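Bacteriorhodopsin (Nanosalina sp., PDB 6EYU) probably pumps protons inward across the membrane, as a xenorhodopsin whose retinal chromophore is covalently held within a bundle of transmembrane helices. Local coordinates at residues K164-Y169 against F218-L223; P82-A87 against F211-Y216; S69-Y74 against A121-S126. One frame throughout, in Å; residues are numbered along the deposited sequence.

Contact 1 of 3, residues K164-Y169 against F218-L223; sequences KILAGY and FLDMYL. With MUN ([(2~{S})-2,3-bis(oxidanyl)propyl] (~{E})-undec-2-enoate), chain L; MUN ([(2~{S})-2,3-bis(oxidanyl)propyl] (~{E})-undec-2-enoate), chain T.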
loop_
_atom_site.group_PDB
_atom_site.type_symbol
_atom_site.label_atom_id
_atom_site.label_comp_id
_atom_site.label_asym_id
_atom_site.label_seq_id
_atom_site.Cartn_x
_atom_site.Cartn_y
_atom_site.Cartn_z
ATOM N N LYS A 164 22.443 3.014 -17.724
ATOM C CA LYS A 164 22.855 1.677 -18.137
ATOM C C LYS A 164 23.819 1.069 -17.123
ATOM O O LYS A 164 23.748 -0.124 -16.826
ATOM C CB LYS A 164 23.513 1.725 -19.518
ATOM C CG LYS A 164 22.536 1.946 -20.662
ATOM C CD LYS A 164 23.082 1.407 -21.974
ATOM C CE LYS A 164 23.803 2.488 -22.764
ATOM N NZ LYS A 164 22.948 3.063 -23.839
ATOM N N ILE A 165 24.694 1.900 -16.567
ATOM C CA ILE A 165 25.570 1.473 -15.483
ATOM C C ILE A 165 24.751 1.008 -14.285
ATOM O O ILE A 165 24.890 -0.128 -13.829
ATOM C CB ILE A 165 26.504 2.610 -15.031
ATOM C CG1 ILE A 165 27.648 2.787 -16.032
ATOM C CG2 ILE A 165 27.061 2.319 -13.645
ATOM C CD1 ILE A 165 28.188 4.199 -16.098
ATOM N N LEU A 166 23.864 1.875 -13.807
ATOM C CA LEU A 166 23.030 1.561 -12.653
ATOM C C LEU A 166 22.187 0.320 -12.923
ATOM O O LEU A 166 22.104 -0.580 -12.087
ATOM C CB LEU A 166 22.120 2.744 -12.317
ATOM C CG LEU A 166 22.793 3.905 -11.583
ATOM C CD1 LEU A 166 22.004 5.190 -11.783
ATOM C CD2 LEU A 166 22.944 3.589 -10.104
ATOM N N ALA A 167 21.543 0.287 -14.085
ATOM C CA ALA A 167 20.668 -0.821 -14.445
ATOM C C ALA A 167 21.428 -2.143 -14.386
ATOM O O ALA A 167 20.926 -3.135 -13.859
ATOM C CB ALA A 167 20.088 -0.606 -15.834
ATOM N N GLY A 168 22.670 -2.127 -14.859
ATOM C CA GLY A 168 23.552 -3.281 -14.732
ATOM C C GLY A 168 23.835 -3.623 -13.282
ATOM O O GLY A 168 23.605 -4.749 -12.843
ATOM N N TYR A 169 24.441 -2.679 -12.571
ATOM C CA TYR A 169 24.665 -2.813 -11.137
ATOM C C TYR A 169 23.494 -3.514 -10.451
ATOM O O TYR A 169 23.678 -4.530 -9.780
ATOM C CB TYR A 169 24.890 -1.432 -10.515
ATOM C CG TYR A 169 25.306 -1.467 -9.062
ATOM C CD1 TYR A 169 26.647 -1.562 -8.713
ATOM C CD2 TYR A 169 24.394 -1.162 -8.061
ATOM C CE1 TYR A 169 27.054 -1.440 -7.398
ATOM C CE2 TYR A 169 24.787 -1.069 -6.739
ATOM C CZ TYR A 169 26.117 -1.217 -6.413
ATOM O OH TYR A 169 26.512 -1.135 -5.097
ATOM N N PHE A 218 24.099 6.696 -3.152
ATOM C CA PHE A 218 25.205 7.561 -3.546
ATOM C C PHE A 218 25.509 7.393 -5.031
ATOM O O PHE A 218 25.451 8.354 -5.799
ATOM C CB PHE A 218 26.452 7.236 -2.721
ATOM C CG PHE A 218 26.350 7.651 -1.282
ATOM C CD1 PHE A 218 26.260 8.990 -0.940
ATOM C CD2 PHE A 218 26.223 6.700 -0.283
ATOM C CE1 PHE A 218 26.101 9.375 0.377
ATOM C CE2 PHE A 218 26.059 7.078 1.037
ATOM C CZ PHE A 218 25.997 8.418 1.367
ATOM N N LEU A 219 25.689 6.144 -5.446
ATOM C CA LEU A 219 26.048 5.830 -6.824
ATOM C C LEU A 219 25.082 6.504 -7.795
ATOM O O LEU A 219 25.499 7.087 -8.795
ATOM C CB LEU A 219 26.024 4.315 -7.035
ATOM C CG LEU A 219 26.992 3.739 -8.071
ATOM C CD1 LEU A 219 26.223 3.033 -9.175
ATOM C CD2 LEU A 219 27.894 4.821 -8.646
ATOM N N ASP A 220 23.797 6.467 -7.461
ATOM C CA ASP A 220 22.754 6.950 -8.359
ATOM C C ASP A 220 22.838 8.464 -8.510
ATOM O O ASP A 220 22.763 8.993 -9.619
ATOM C CB ASP A 220 21.374 6.556 -7.829
ATOM C CG ASP A 220 20.244 7.138 -8.654
ATOM O OD1 ASP A 220 20.321 7.072 -9.899
ATOM O OD2 ASP A 220 19.240 7.583 -8.058
ATOM N N MET A 221 23.032 9.154 -7.391
ATOM C CA MET A 221 22.914 10.606 -7.358
ATOM C C MET A 221 24.177 11.257 -7.910
ATOM O O MET A 221 24.110 12.285 -8.585
ATOM C CB MET A 221 22.662 11.083 -5.926
ATOM C CG MET A 221 21.267 10.770 -5.411
ATOM S SD MET A 221 20.794 11.791 -4.004
ATOM C CE MET A 221 20.665 10.550 -2.718
ATOM N N TYR A 222 25.305 10.573 -7.749
ATOM C CA TYR A 222 26.576 11.065 -8.270
ATOM C C TYR A 222 26.680 10.837 -9.777
ATOM O O TYR A 222 27.201 11.683 -10.504
ATOM C CB TYR A 222 27.745 10.386 -7.553
ATOM C CG TYR A 222 28.210 11.117 -6.312
ATOM C CD1 TYR A 222 29.015 12.244 -6.407
ATOM C CD2 TYR A 222 27.835 10.684 -5.046
ATOM C CE1 TYR A 222 29.439 12.917 -5.276
ATOM C CE2 TYR A 222 28.250 11.354 -3.911
ATOM C CZ TYR A 222 29.053 12.468 -4.031
ATOM O OH TYR A 222 29.473 13.134 -2.902
ATOM N N LEU A 223 26.119 9.728 -10.250
ATOM C CA LEU A 223 26.141 9.407 -11.674
ATOM C C LEU A 223 25.310 10.412 -12.466
ATOM O O LEU A 223 25.728 10.876 -13.527
ATOM C CB LEU A 223 25.608 7.991 -11.911
ATOM C CG LEU A 223 26.630 6.970 -12.415
ATOM C CD1 LEU A 223 27.967 7.153 -11.714
ATOM C CD2 LEU A 223 26.110 5.553 -12.222
HETATM C CAR MUN L . 27.780 4.811 5.087
HETATM C CAQ MUN L . 28.555 5.240 3.841
HETATM C CAP MUN L . 28.418 4.166 2.761
HETATM C CAO MUN L . 29.601 4.260 1.796
HETATM C CAN MUN L . 29.090 4.189 0.358
HETATM C CAM MUN L . 29.447 5.486 -0.372
HETATM C CAK MUN L . 30.292 5.161 -1.605
HETATM C CAH MUN L . 29.390 5.138 -2.840
HETATM C CAF MUN L . 30.202 5.507 -4.084
HETATM C CAC MUN L . 29.829 6.841 -4.735
HETATM C CAA MUN L . 30.576 7.164 -6.033
HETATM O OAD MUN L . 31.688 6.685 -6.255
HETATM O OAB MUN L . 30.007 8.138 -6.793
HETATM C CAE MUN L . 31.024 8.818 -7.534
HETATM C CAG MUN L . 30.992 8.354 -8.992
HETATM O OAJ MUN L . 29.656 7.989 -9.347
HETATM C CAI MUN L . 31.468 9.491 -9.899
HETATM O OAL MUN L . 30.814 10.705 -9.525
HETATM C CAN MUN T . 34.002 10.543 5.027
HETATM C CAM MUN T . 34.098 10.383 3.509
HETATM C CAK MUN T . 34.120 11.765 2.851
HETATM C CAH MUN T . 34.262 11.607 1.336
HETATM C CAF MUN T . 33.975 12.948 0.653
HETATM C CAC MUN T . 34.323 13.014 -0.839
HETATM C CAA MUN T . 33.622 14.118 -1.638
HETATM O OAD MUN T . 32.982 15.001 -1.064
HETATM O OAB MUN T . 33.967 14.174 -2.953
HETATM C CAE MUN T . 32.806 13.992 -3.768
HETATM C CAG MUN T . 32.456 15.309 -4.466
HETATM O OAJ MUN T . 33.430 16.300 -4.130
HETATM C CAI MUN T . 32.443 15.098 -5.982
HETATM O OAL MUN T . 32.422 16.368 -6.640
#
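Leu-219 and Leu-166 run alongside one another, pointing opposite ways, with Leu-219 CD1 3.5 Å from Leu-166 CD2. The other branch of Leu-219, CD2, turns to the glycerol end of a bound monoacylglycerol, whose acyl chain runs past the Phe-218 ring one residue earlier. Asp-220 comes next and changes the character of the interface. Its CG stands anti to the backbone N (chi1 175°), and the side chain lies roughly perpendicular to that of Leu-166, leaving OD1 3.2 Å from the methyl carbon CD1 of Leu-166. That methyl only flanks the carboxylate. The buried oxygens of Asp-220 have polar partners on other helices: His-48 NE2 bonds OD2 and Thr-91 OG1 bonds OD1. Tyr-222 lies on the lipid side, where its CB is 3.3 Å from the ester oxygen OAB of the same lipid and its ring edge meets a second lipid molecule. Leu-223 completes the apolar contact through a single branch. Its CD2 lies 3.7 Å from Ile-165 CG2 and 3.8 Å from Leu-166 CG, meeting Leu-166 tip to tip, while its CD1 packs against the lipid glycerol. Leu-166 thus rests on three residues spread over one turn of the partner. No hydrogen bond joins the two segments, which run antiparallel (169°) with axes 10.6 Å apart. Helix 157-183 here packs on helix 198-230, with Leu-166 also touching Leu-88 and Thr-91 of helix 72-93, and Phe-218 and Met-221 leaning on helix 14-38.

Contact 2 of 3, residues P82-A87 against F211-Y216; sequences PLILLA and FCKQVY. With RET (retinal), chain D; MUN ([(2~{S})-2,3-bis(oxidanyl)propyl] (~{E})-undec-2-enoate), chain O; MUN ([(2~{S})-2,3-bis(oxidanyl)propyl] (~{E})-undec-2-enoate), chain M.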
loop_
_atom_site.group_PDB
_atom_site.type_symbol
_atom_site.label_atom_id
_atom_site.label_comp_id
_atom_site.label_asym_id
_atom_site.label_seq_id
_atom_site.Cartn_x
_atom_site.Cartn_y
_atom_site.Cartn_z
ATOM N N PRO A 82 10.869 -1.856 -4.486
ATOM C CA PRO A 82 10.154 -1.052 -5.469
ATOM C C PRO A 82 10.672 0.379 -5.551
ATOM O O PRO A 82 10.662 0.979 -6.625
ATOM C CB PRO A 82 8.716 -1.074 -4.953
ATOM C CG PRO A 82 8.597 -2.389 -4.264
ATOM C CD PRO A 82 9.953 -2.683 -3.679
ATOM N N LEU A 83 11.193 0.889 -4.439
ATOM C CA LEU A 83 11.722 2.247 -4.398
ATOM C C LEU A 83 13.066 2.319 -5.113
ATOM O O LEU A 83 13.287 3.192 -5.953
ATOM C CB LEU A 83 11.876 2.714 -2.951
ATOM C CG LEU A 83 10.565 2.964 -2.205
ATOM C CD1 LEU A 83 10.836 3.378 -0.767
ATOM C CD2 LEU A 83 9.736 4.018 -2.923
ATOM N N ILE A 84 13.935 1.360 -4.821
ATOM C CA ILE A 84 15.165 1.181 -5.583
ATOM C C ILE A 84 14.889 1.264 -7.081
ATOM O O ILE A 84 15.619 1.928 -7.818
ATOM C CB ILE A 84 15.824 -0.175 -5.268
ATOM C CG1 ILE A 84 16.628 -0.081 -3.970
ATOM C CG2 ILE A 84 16.722 -0.608 -6.417
ATOM C CD1 ILE A 84 16.766 -1.400 -3.242
ATOM N N LEU A 85 13.767 0.690 -7.504
ATOM C CA LEU A 85 13.432 0.623 -8.921
ATOM C C LEU A 85 12.789 1.923 -9.394
ATOM O O LEU A 85 13.042 2.378 -10.509
ATOM C CB LEU A 85 12.488 -0.550 -9.190
ATOM C CG LEU A 85 13.131 -1.938 -9.131
ATOM C CD1 LEU A 85 12.154 -2.998 -9.616
ATOM C CD2 LEU A 85 14.412 -1.972 -9.951
ATOM N N LEU A 86 11.958 2.517 -8.543
ATOM C CA LEU A 86 11.467 3.870 -8.781
ATOM C C LEU A 86 12.625 4.796 -9.135
ATOM O O LEU A 86 12.553 5.556 -10.099
ATOM C CB LEU A 86 10.739 4.402 -7.545
ATOM C CG LEU A 86 10.047 5.752 -7.740
ATOM C CD1 LEU A 86 9.075 5.687 -8.909
ATOM C CD2 LEU A 86 9.333 6.185 -6.469
ATOM N N ALA A 87 13.695 4.715 -8.352
ATOM C CA ALA A 87 14.880 5.531 -8.581
ATOM C C ALA A 87 15.472 5.242 -9.957
ATOM O O ALA A 87 15.780 6.160 -10.717
ATOM C CB ALA A 87 15.914 5.268 -7.497
ATOM N N PHE A 211 24.923 -2.980 -0.533
ATOM C CA PHE A 211 25.365 -2.553 -1.855
ATOM C C PHE A 211 24.189 -2.085 -2.708
ATOM O O PHE A 211 24.363 -1.286 -3.630
ATOM C CB PHE A 211 26.111 -3.688 -2.561
ATOM C CG PHE A 211 27.550 -3.813 -2.150
ATOM C CD1 PHE A 211 28.513 -2.981 -2.700
ATOM C CD2 PHE A 211 27.911 -4.638 -1.097
ATOM C CE1 PHE A 211 29.818 -3.011 -2.246
ATOM C CE2 PHE A 211 29.220 -4.688 -0.652
ATOM C CZ PHE A 211 30.173 -3.871 -1.226
ATOM N N CYS A 212 22.981 -2.499 -2.335
ATOM C CA CYS A 212 21.797 -2.223 -3.147
ATOM C C CYS A 212 21.021 -1.015 -2.621
ATOM O O CYS A 212 20.095 -0.531 -3.271
ATOM C CB CYS A 212 20.881 -3.447 -3.190
ATOM S SG CYS A 212 21.634 -4.911 -3.936
ATOM N N LYS A 213 21.371 -0.569 -1.420
ATOM C CA LYS A 213 20.693 0.553 -0.780
ATOM C C LYS A 213 21.698 1.659 -0.434
ATOM O O LYS A 213 21.723 2.708 -1.077
ATOM C CB LYS A 213 19.968 0.074 0.480
ATOM C CG LYS A 213 18.855 -0.911 0.111
ATOM C CD LYS A 213 18.106 -1.404 1.350
ATOM C CE LYS A 213 16.976 -2.360 0.955
ATOM N NZ LYS A 213 17.520 -3.710 0.751
ATOM N N GLN A 214 22.527 1.413 0.577
ATOM C CA GLN A 214 23.460 2.426 1.062
ATOM C C GLN A 214 24.369 2.904 -0.066
ATOM O O GLN A 214 24.396 4.091 -0.394
ATOM C CB GLN A 214 24.306 1.868 2.210
ATOM C CG GLN A 214 23.689 2.064 3.585
ATOM C CD GLN A 214 23.085 0.788 4.141
ATOM O OE1 GLN A 214 23.341 0.414 5.285
ATOM N NE2 GLN A 214 22.255 0.130 3.340
ATOM N N VAL A 215 25.067 1.964 -0.694
ATOM C CA VAL A 215 25.991 2.287 -1.776
ATOM C C VAL A 215 25.239 2.842 -2.981
ATOM O O VAL A 215 25.700 3.778 -3.635
ATOM C CB VAL A 215 26.786 1.044 -2.218
ATOM C CG1 VAL A 215 27.636 1.363 -3.440
ATOM C CG2 VAL A 215 27.652 0.534 -1.077
ATOM N N TYR A 216 24.070 2.273 -3.255
ATOM C CA TYR A 216 23.362 2.532 -4.504
ATOM C C TYR A 216 22.833 3.962 -4.534
ATOM O O TYR A 216 22.876 4.628 -5.568
ATOM C CB TYR A 216 22.205 1.545 -4.668
ATOM C CG TYR A 216 21.171 1.970 -5.687
ATOM C CD1 TYR A 216 21.470 1.970 -7.043
ATOM C CD2 TYR A 216 19.847 2.166 -5.313
ATOM C CE1 TYR A 216 20.503 2.245 -7.990
ATOM C CE2 TYR A 216 18.871 2.439 -6.252
ATOM C CZ TYR A 216 19.205 2.483 -7.589
ATOM O OH TYR A 216 18.241 2.773 -8.526
HETATM C C1 RET D . 12.713 -13.534 -3.153
HETATM C C2 RET D . 11.586 -14.568 -3.089
HETATM C C3 RET D . 11.831 -15.728 -4.053
HETATM C C4 RET D . 11.789 -15.234 -5.495
HETATM C C5 RET D . 12.586 -13.938 -5.646
HETATM C C6 RET D . 13.027 -13.170 -4.610
HETATM C C7 RET D . 13.811 -11.982 -4.892
HETATM C C8 RET D . 14.228 -11.164 -3.885
HETATM C C9 RET D . 14.912 -9.938 -4.207
HETATM C C10 RET D . 15.391 -9.101 -3.204
HETATM C C11 RET D . 16.140 -7.923 -3.412
HETATM C C12 RET D . 16.383 -7.281 -2.201
HETATM C C13 RET D . 16.990 -6.016 -2.046
HETATM C C14 RET D . 17.163 -5.470 -0.766
HETATM C C15 RET D . 17.644 -4.198 -0.471
HETATM C C16 RET D . 12.282 -12.254 -2.435
HETATM C C17 RET D . 13.984 -14.095 -2.510
HETATM C C18 RET D . 12.936 -13.487 -7.065
HETATM C C19 RET D . 15.155 -9.573 -5.673
HETATM C C20 RET D . 17.484 -5.250 -3.275
HETATM C CAR MUN O . 6.232 3.495 2.240
HETATM C CAQ MUN O . 7.227 4.427 2.933
HETATM C CAP MUN O . 7.609 5.553 1.974
HETATM C CAO MUN O . 7.729 4.987 0.560
HETATM C CAN MUN O . 7.393 6.085 -0.448
HETATM C CAM MUN O . 7.698 7.446 0.175
HETATM C CAK MUN O . 8.552 8.254 -0.800
HETATM C CAH MUN O . 7.952 8.124 -2.198
HETATM C CAF MUN O . 8.045 9.467 -2.924
HETATM C CAC MUN O . 8.538 9.379 -4.369
HETATM C CAA MUN O . 8.690 10.716 -5.094
HETATM O OAD MUN O . 8.782 11.772 -4.468
HETATM O OAB MUN O . 8.727 10.631 -6.450
HETATM C CAE MUN O . 7.519 11.172 -6.986
HETATM C CAG MUN O . 7.856 12.349 -7.903
HETATM O OAJ MUN O . 8.395 11.857 -9.133
HETATM C CAI MUN O . 6.586 13.152 -8.187
HETATM O OAL MUN O . 6.825 14.055 -9.270
HETATM C CAN MUN M . 4.953 -0.245 -2.891
HETATM C CAM MUN M . 5.860 0.964 -2.655
HETATM C CAK MUN M . 5.310 2.174 -3.415
HETATM C CAH MUN M . 5.327 3.394 -2.491
HETATM C CAF MUN M . 4.974 4.669 -3.269
HETATM C CAC MUN M . 5.708 4.902 -4.594
HETATM C CAA MUN M . 5.074 5.952 -5.514
HETATM O OAD MUN M . 4.130 6.642 -5.125
HETATM O OAB MUN M . 5.739 6.172 -6.682
HETATM C CAE MUN M . 4.800 6.508 -7.710
HETATM C CAG MUN M . 5.129 7.890 -8.278
HETATM O OAJ MUN M . 6.367 8.350 -7.730
HETATM C CAI MUN M . 5.246 7.801 -9.801
HETATM O OAL MUN M . 5.201 9.116 -10.362
#
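The hydroxyl of Tyr-216 donates to the backbone carbonyl of Ile-84, with OH 2.8 Å from O. It approaches at a C=O...donor angle of 149°, tilted 19° from the carbonyl plane. Tyr-216 spans the gap because its CG is anti to the backbone N (chi1 163°), which carries the ring out toward helix 72-93. The methyl of Ala-87 sits beside the hydroxyl, its CB 3.6 Å from Tyr-216 OH. Ile-84 lies slantwise to the ring, with CG2 3.7 Å from Tyr-216 CE2. Its CG1 branch passes the same ring and ends with CD1 3.4 Å from the carbonyl oxygen of Cys-212. The same CD1 is 3.9 Å from the retinal methyl C20, which also meets Cys-212 CB. Lys-213 is extended as far as CE and bends only at its last torsion, where NZ is bonded to retinal C15 at 1.3 Å. Both helices depart from regularity here: one is kinked at Pro-82, and the other has a wider pi-type turn at 211-214. His-48 of helix 42-63 brings its ring to that of Tyr-216. The NZ-C15 link is the retinal Schiff base, carried, as in other microbial rhodopsins, by a lysine of the last transmembrane helix. Ile-84 therefore shapes the apolar wall beside the polyene near its attachment point, while the tyrosine hydroxyl, turned to a main-chain carbonyl, ties the retinal-bearing helix 198-230 to helix 72-93.

Contact 3 of 3, residues S69-Y74 against A121-S126; sequences SDYAWY and AQAQGS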
loop_
_atom_site.group_PDB
_atom_site.type_symbol
_atom_site.label_atom_id
_atom_site.label_comp_id
_atom_site.label_asym_id
_atom_site.label_seq_id
_atom_site.Cartn_x
_atom_site.Cartn_y
_atom_site.Cartn_z
ATOM N N SER A 69 9.193 -10.683 12.925
ATOM C CA SER A 69 10.613 -11.000 12.803
ATOM C C SER A 69 10.848 -12.060 11.731
ATOM O O SER A 69 11.811 -11.978 10.968
ATOM C CB SER A 69 11.165 -11.488 14.143
ATOM O OG SER A 69 11.046 -10.486 15.139
ATOM N N ASP A 70 10.048 -13.121 11.772
ATOM C CA ASP A 70 10.256 -14.270 10.898
ATOM C C ASP A 70 10.144 -13.859 9.434
ATOM O O ASP A 70 10.608 -14.570 8.543
ATOM C CB ASP A 70 9.234 -15.366 11.211
ATOM C CG ASP A 70 9.674 -16.264 12.351
ATOM O OD1 ASP A 70 10.882 -16.275 12.669
ATOM O OD2 ASP A 70 8.815 -16.972 12.917
ATOM N N TYR A 71 9.575 -12.681 9.196
ATOM C CA TYR A 71 9.220 -12.264 7.845
ATOM C C TYR A 71 9.779 -10.880 7.530
ATOM O O TYR A 71 9.248 -10.165 6.681
ATOM C CB TYR A 71 7.700 -12.255 7.675
ATOM C CG TYR A 71 7.078 -13.632 7.663
ATOM C CD1 TYR A 71 6.967 -14.352 6.480
ATOM C CD2 TYR A 71 6.715 -14.259 8.846
ATOM C CE1 TYR A 71 6.443 -15.631 6.469
ATOM C CE2 TYR A 71 6.185 -15.535 8.845
ATOM C CZ TYR A 71 6.051 -16.216 7.654
ATOM O OH TYR A 71 5.528 -17.489 7.648
ATOM N N ALA A 72 10.859 -10.511 8.212
ATOM C CA ALA A 72 11.329 -9.130 8.203
ATOM C C ALA A 72 11.914 -8.763 6.843
ATOM O O ALA A 72 11.698 -7.658 6.345
ATOM C CB ALA A 72 12.363 -8.917 9.299
ATOM N N TRP A 73 12.657 -9.690 6.247
ATOM C CA TRP A 73 13.231 -9.471 4.925
ATOM C C TRP A 73 12.143 -9.098 3.923
ATOM O O TRP A 73 12.329 -8.210 3.091
ATOM C CB TRP A 73 13.969 -10.722 4.444
ATOM C CG TRP A 73 15.224 -11.010 5.208
ATOM C CD1 TRP A 73 16.196 -10.118 5.558
ATOM C CD2 TRP A 73 15.698 -12.297 5.622
ATOM N NE1 TRP A 73 17.208 -10.759 6.229
ATOM C CE2 TRP A 73 16.917 -12.096 6.297
ATOM C CE3 TRP A 73 15.193 -13.596 5.513
ATOM C CZ2 TRP A 73 17.643 -13.147 6.855
ATOM C CZ3 TRP A 73 15.907 -14.636 6.078
ATOM C CH2 TRP A 73 17.119 -14.405 6.743
ATOM N N TYR A 74 11.005 -9.779 4.012
ATOM C CA TYR A 74 9.892 -9.530 3.104
ATOM C C TYR A 74 9.249 -8.179 3.398
ATOM O O TYR A 74 8.949 -7.412 2.482
ATOM C CB TYR A 74 8.846 -10.640 3.226
ATOM C CG TYR A 74 9.405 -12.029 3.025
ATOM C CD1 TYR A 74 10.044 -12.374 1.841
ATOM C CD2 TYR A 74 9.414 -12.951 4.063
ATOM C CE1 TYR A 74 10.614 -13.621 1.673
ATOM C CE2 TYR A 74 9.981 -14.201 3.904
ATOM C CZ TYR A 74 10.577 -14.531 2.707
ATOM O OH TYR A 74 11.138 -15.777 2.543
ATOM N N ALA A 121 6.016 -18.438 -0.244
ATOM C CA ALA A 121 6.819 -19.655 -0.250
ATOM C C ALA A 121 7.150 -20.085 1.175
ATOM O O ALA A 121 6.846 -21.208 1.579
ATOM C CB ALA A 121 8.096 -19.441 -1.049
ATOM N N GLN A 122 7.715 -19.167 1.953
ATOM C CA GLN A 122 8.062 -19.455 3.340
ATOM C C GLN A 122 6.820 -19.846 4.133
ATOM O O GLN A 122 6.842 -20.804 4.906
ATOM C CB GLN A 122 8.732 -18.244 3.991
ATOM C CG GLN A 122 9.315 -18.532 5.366
ATOM C CD GLN A 122 9.893 -17.296 6.026
ATOM O OE1 GLN A 122 10.767 -16.631 5.469
ATOM N NE2 GLN A 122 9.431 -17.002 7.236
ATOM N N ALA A 123 5.752 -19.073 3.971
ATOM C CA ALA A 123 4.544 -19.260 4.766
ATOM C C ALA A 123 3.853 -20.568 4.392
ATOM O O ALA A 123 3.224 -21.209 5.233
ATOM C CB ALA A 123 3.598 -18.086 4.569
ATOM N N GLN A 124 4.029 -20.992 3.144
ATOM C CA GLN A 124 3.361 -22.187 2.641
ATOM C C GLN A 124 4.236 -23.423 2.830
ATOM O O GLN A 124 3.768 -24.552 2.679
ATOM C CB GLN A 124 3.018 -22.022 1.159
ATOM C CG GLN A 124 1.858 -21.075 0.893
ATOM C CD GLN A 124 1.488 -21.006 -0.575
ATOM O OE1 GLN A 124 1.796 -21.914 -1.348
ATOM N NE2 GLN A 124 0.830 -19.923 -0.969
ATOM N N GLY A 125 5.528 -23.202 3.051
ATOM C CA GLY A 125 6.514 -24.272 2.957
ATOM C C GLY A 125 6.534 -24.907 1.581
ATOM O O GLY A 125 6.785 -26.104 1.442
ATOM N N SER A 126 6.282 -24.096 0.560
ATOM C CA SER A 126 6.193 -24.588 -0.811
ATOM C C SER A 126 7.036 -23.724 -1.741
ATOM O O SER A 126 7.070 -22.502 -1.606
ATOM C CB SER A 126 4.736 -24.584 -1.280
ATOM O OG SER A 126 4.627 -25.076 -2.604
HETATM O O HOH W 1 7.874 -19.129 8.073
#
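Gln-122 NE2 donates to the carbonyl oxygen of Asp-70 over 3.0 Å in a nearly straight bond (174° at the hydrogen). The acceptor lies in the amide plane of Gln-122, whereas the donor stands above the carbonyl plane. NE2 also donates to a water at 2.8 Å, and this water is hydrogen-bonded to Tyr-71 OH, so two bonds grip the amide nitrogen. The amide oxygen OE1 lies at the edge of the Tyr-74 ring, 3.0 Å from CE2; the hydroxyl of Tyr-74 is bonded to Trp-181 NE1. Gln-122 reaches these groups with a fully extended chain. Its NE2 lies over one face of Tyr-71, 3.4 Å above the plane and toward the rim, with ring and amide only 24° apart. Tyr-71 OH continues to Ala-123, 3.7 Å from its CB, and Phe-67 of the second subunit meets the Tyr-71 ring edge-to-face. A leucine in place of Tyr-71 would probably strip the amide of its flat support and deprive the water of its hydroxyl partner. Tyr-71 is the N-cap residue of helix 72-93, while helix 101-124 ends in a Schellman motif with Gly-125 at C-prime: a start and an end of neighbouring antiparallel transmembrane helices, pinned by one glutamine.

From the N terminus, the chain enters contact 3 at 69-74, where helix 72-93 begins, and contact 2 at 82-87, farther along that helix. Contact 3 closes first, when helix 101-124 ends at 121-126. Contact 1 opens on helix 157-183; contact 2 then closes at 211-216, and contact 1 directly after it at 218-223. Contact 2 therefore crosses both others, whereas contacts 3 and 1 follow in series, on opposite sides of the chain's centre with their centres about 30 Å apart. Contacts 1 and 2 share helix 198-230 and touch, Leu-166 packing on Tyr-216. Together the three join four helices, from the end of the bundle at contact 3 through the retinal attachment to the lipid-lined flank.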